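Local coordinates for protein transcriptional regulator, IclR family (Alicyclobacillus acidocaldarius subsp. acidocaldarius, PDB 5TJJ) that probably binds DNA as a transcription factor of the IclR family, regulating gene expression, at residues Arg160-Arg164 / Glu165-Ala169. Numbering follows the deposited sequence.
Sequences RRVLR and EGLKA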
ATOM      1  N   ARG A 160      -8.513  32.811 -10.706  1.00 40.56           N
ATOM      2  CA  ARG A 160      -8.303  34.115 -11.293  1.00 42.72           C
ATOM      3  C   ARG A 160      -7.238  34.098 -12.380  1.00 42.59           C
ATOM      4  O   ARG A 160      -7.433  34.758 -13.414  1.00 43.34           O
ATOM      5  CB  ARG A 160      -7.997  35.163 -10.233  1.00 45.08           C
ATOM      6  CG  ARG A 160      -9.203  35.532  -9.394  1.00 47.74           C
ATOM      7  CD  ARG A 160      -8.952  36.769  -8.558  1.00 50.27           C
ATOM      8  NE  ARG A 160      -8.084  36.456  -7.436  1.00 52.20           N
ATOM      9  CZ  ARG A 160      -8.461  35.880  -6.283  1.00 54.06           C
ATOM     10  NH1 ARG A 160      -7.543  35.663  -5.332  1.00 52.63           N
ATOM     11  NH2 ARG A 160      -9.743  35.516  -6.063  1.00 55.75           N
ATOM     12  N   ARG A 161      -6.157  33.336 -12.183  1.00 40.84           N
ATOM     13  CA  ARG A 161      -5.133  33.209 -13.217  1.00 42.17           C
ATOM     14  C   ARG A 161      -5.722  32.583 -14.479  1.00 42.88           C
ATOM     15  O   ARG A 161      -5.563  33.116 -15.576  1.00 44.04           O
ATOM     16  CB  ARG A 161      -3.898  32.396 -12.753  1.00 41.06           C
ATOM     17  CG  ARG A 161      -2.787  32.315 -13.814  1.00 41.39           C
ATOM     18  CD  ARG A 161      -1.590  31.477 -13.400  1.00 41.85           C
ATOM     19  NE  ARG A 161      -1.957  30.095 -13.046  1.00 41.65           N
ATOM     20  CZ  ARG A 161      -2.329  29.145 -13.915  1.00 41.18           C
ATOM     21  NH1 ARG A 161      -2.448  29.401 -15.220  1.00 41.59           N
ATOM     22  NH2 ARG A 161      -2.624  27.942 -13.464  1.00 40.92           N
ATOM     23  N   VAL A 162      -6.396  31.451 -14.321  1.00 43.78           N
ATOM     24  CA  VAL A 162      -6.955  30.720 -15.468  1.00 45.37           C
ATOM     25  C   VAL A 162      -8.004  31.562 -16.225  1.00 47.52           C
ATOM     26  O   VAL A 162      -8.003  31.599 -17.472  1.00 48.79           O
ATOM     27  CB  VAL A 162      -7.521  29.367 -15.025  1.00 45.59           C
ATOM     28  CG1 VAL A 162      -8.291  28.704 -16.153  1.00 47.48           C
ATOM     29  CG2 VAL A 162      -6.385  28.450 -14.557  1.00 45.19           C
ATOM     30  N   LEU A 163      -8.842  32.269 -15.466  1.00 47.89           N
ATOM     31  CA  LEU A 163      -9.813  33.189 -16.036  1.00 51.21           C
ATOM     32  C   LEU A 163      -9.216  34.386 -16.767  1.00 51.56           C
ATOM     33  O   LEU A 163      -9.635  34.666 -17.882  1.00 53.02           O
ATOM     34  CB  LEU A 163     -10.859  33.644 -14.998  1.00 54.14           C
ATOM     35  CG  LEU A 163     -12.160  32.802 -15.015  1.00 56.42           C
ATOM     36  CD1 LEU A 163     -11.971  31.350 -14.603  1.00 56.06           C
ATOM     37  CD2 LEU A 163     -13.204  33.431 -14.108  1.00 59.34           C
ATOM     38  N   ARG A 164      -8.266  35.088 -16.160  1.00 50.98           N
ATOM     39  CA  ARG A 164      -7.562  36.167 -16.849  1.00 52.63           C
ATOM     40  C   ARG A 164      -6.938  35.707 -18.188  1.00 52.72           C
ATOM     41  O   ARG A 164      -6.899  36.477 -19.136  1.00 54.45           O
ATOM     42  CB  ARG A 164      -6.435  36.742 -15.987  1.00 54.27           C
ATOM     43  CG  ARG A 164      -6.801  37.559 -14.744  1.00 56.94           C
ATOM     44  CD  ARG A 164      -7.547  38.870 -15.024  1.00 61.01           C
ATOM     45  NE  ARG A 164      -8.989  38.634 -15.117  1.00 63.03           N
ATOM     46  CZ  ARG A 164      -9.795  38.348 -14.086  1.00 63.75           C
ATOM     47  NH1 ARG A 164      -9.324  38.285 -12.823  1.00 63.51           N
ATOM     48  NH2 ARG A 164     -11.084  38.111 -14.326  1.00 65.12           N
ATOM     49  N   GLU A 165      -6.438  34.474 -18.250  1.00 52.03           N
ATOM     50  CA  GLU A 165      -5.760  33.930 -19.445  1.00 54.44           C
ATOM     51  C   GLU A 165      -6.701  33.454 -20.555  1.00 55.84           C
ATOM     52  O   GLU A 165      -6.243  33.001 -21.616  1.00 58.07           O
ATOM     53  CB  GLU A 165      -4.802  32.796 -19.050  1.00 54.73           C
ATOM     54  CG  GLU A 165      -3.601  33.268 -18.216  1.00 56.80           C
ATOM     55  CD  GLU A 165      -2.759  32.165 -17.586  1.00 57.27           C
ATOM     56  OE1 GLU A 165      -3.106  30.987 -17.783  1.00 58.64           O
ATOM     57  OE2 GLU A 165      -1.744  32.473 -16.879  1.00 62.27           O
ATOM     58  N   GLY A 166      -8.010  33.538 -20.318  1.00 56.15           N
ATOM     59  CA  GLY A 166      -8.986  33.343 -21.381  1.00 58.39           C
ATOM     60  C   GLY A 166      -9.503  31.916 -21.450  1.00 57.64           C
ATOM     61  O   GLY A 166      -8.732  30.952 -21.646  1.00 55.76           O
ATOM     62  N   LEU A 167     -10.815  31.804 -21.260  1.00 57.66           N
ATOM     63  CA  LEU A 167     -11.558  30.574 -21.472  1.00 58.43           C
ATOM     64  C   LEU A 167     -11.910  30.442 -22.954  1.00 61.03           C
ATOM     65  O   LEU A 167     -12.579  31.313 -23.521  1.00 60.28           O
ATOM     66  CB  LEU A 167     -12.827  30.589 -20.631  1.00 57.46           C
ATOM     67  CG  LEU A 167     -12.534  30.565 -19.140  1.00 56.35           C
ATOM     68  CD1 LEU A 167     -13.803  30.754 -18.327  1.00 56.99           C
ATOM     69  CD2 LEU A 167     -11.861  29.262 -18.766  1.00 55.48           C
ATOM     70  N   LYS A 168     -11.439  29.361 -23.570  1.00 63.11           N
ATOM     71  CA  LYS A 168     -11.579  29.162 -25.011  1.00 67.15           C
ATOM     72  C   LYS A 168     -12.922  28.516 -25.316  1.00 65.52           C
ATOM     73  O   LYS A 168     -13.270  27.485 -24.725  1.00 65.44           O
ATOM     74  CB  LYS A 168     -10.445  28.289 -25.534  1.00 70.14           C
ATOM     75  CG  LYS A 168     -10.227  28.424 -27.025  1.00 74.73           C
ATOM     76  CD  LYS A 168     -10.013  27.071 -27.678  1.00 77.14           C
ATOM     77  CE  LYS A 168      -9.624  27.232 -29.143  1.00 81.35           C
ATOM     78  NZ  LYS A 168      -9.612  25.900 -29.805  1.00 82.05           N
ATOM     79  N   ALA A 169     -13.665  29.120 -26.240  1.00 65.89           N
ATOM     80  CA  ALA A 169     -15.025  28.689 -26.584  1.00 65.10           C
ATOM     81  C   ALA A 169     -15.023  27.574 -27.638  1.00 63.29           C
ATOM     82  O   ALA A 169     -14.915  27.859 -28.834  1.00 64.72           O
ATOM     83  CB  ALA A 169     -15.839  29.886 -27.079  1.00 67.67           C
TER
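Arg161 and Glu165, one helical turn apart, form a salt bridge in which NH1 of Arg161 lies 3.1 Å from OE1 of Glu165. The guanidinium and carboxylate planes are turned 48° against each other, so the groups do not lie flat together. Arg161 sends CG anti to its backbone N (chi1 -177°) and bends at chi3, which folds the guanidinium back toward the acid; NH2 reaches Asp114 in a second salt bridge. Replacing Arg161 by an alanine would probably leave Glu165 and Asp114 without the cation that both share.

Two backbone bonds link helix 156-164 to the residues after it. Glu165 N donates to Arg161 O at 3.1 Å, an i to i+4 bond, and Gly166 N donates to Leu163 O, i to i+3, from above the carbonyl plane, 63° out of it. Within this IclR C-terminal, GAF-related domain, Gly166 is the first residue after the helix to leave helical angles; at its positive phi a CB would jam against the preceding carbonyl O, which calls for glycine.

Apolar contact resumes past the glycine: Leu167 CD1 meets Leu163 CD1 at 4.2 Å, and Leu167 CD2 approaches Val162 CG1 more loosely, at 4.5 Å. Tyr181 of helix 178-191 packs on both leucines, while Tyr142 touches Val162 and Leu167.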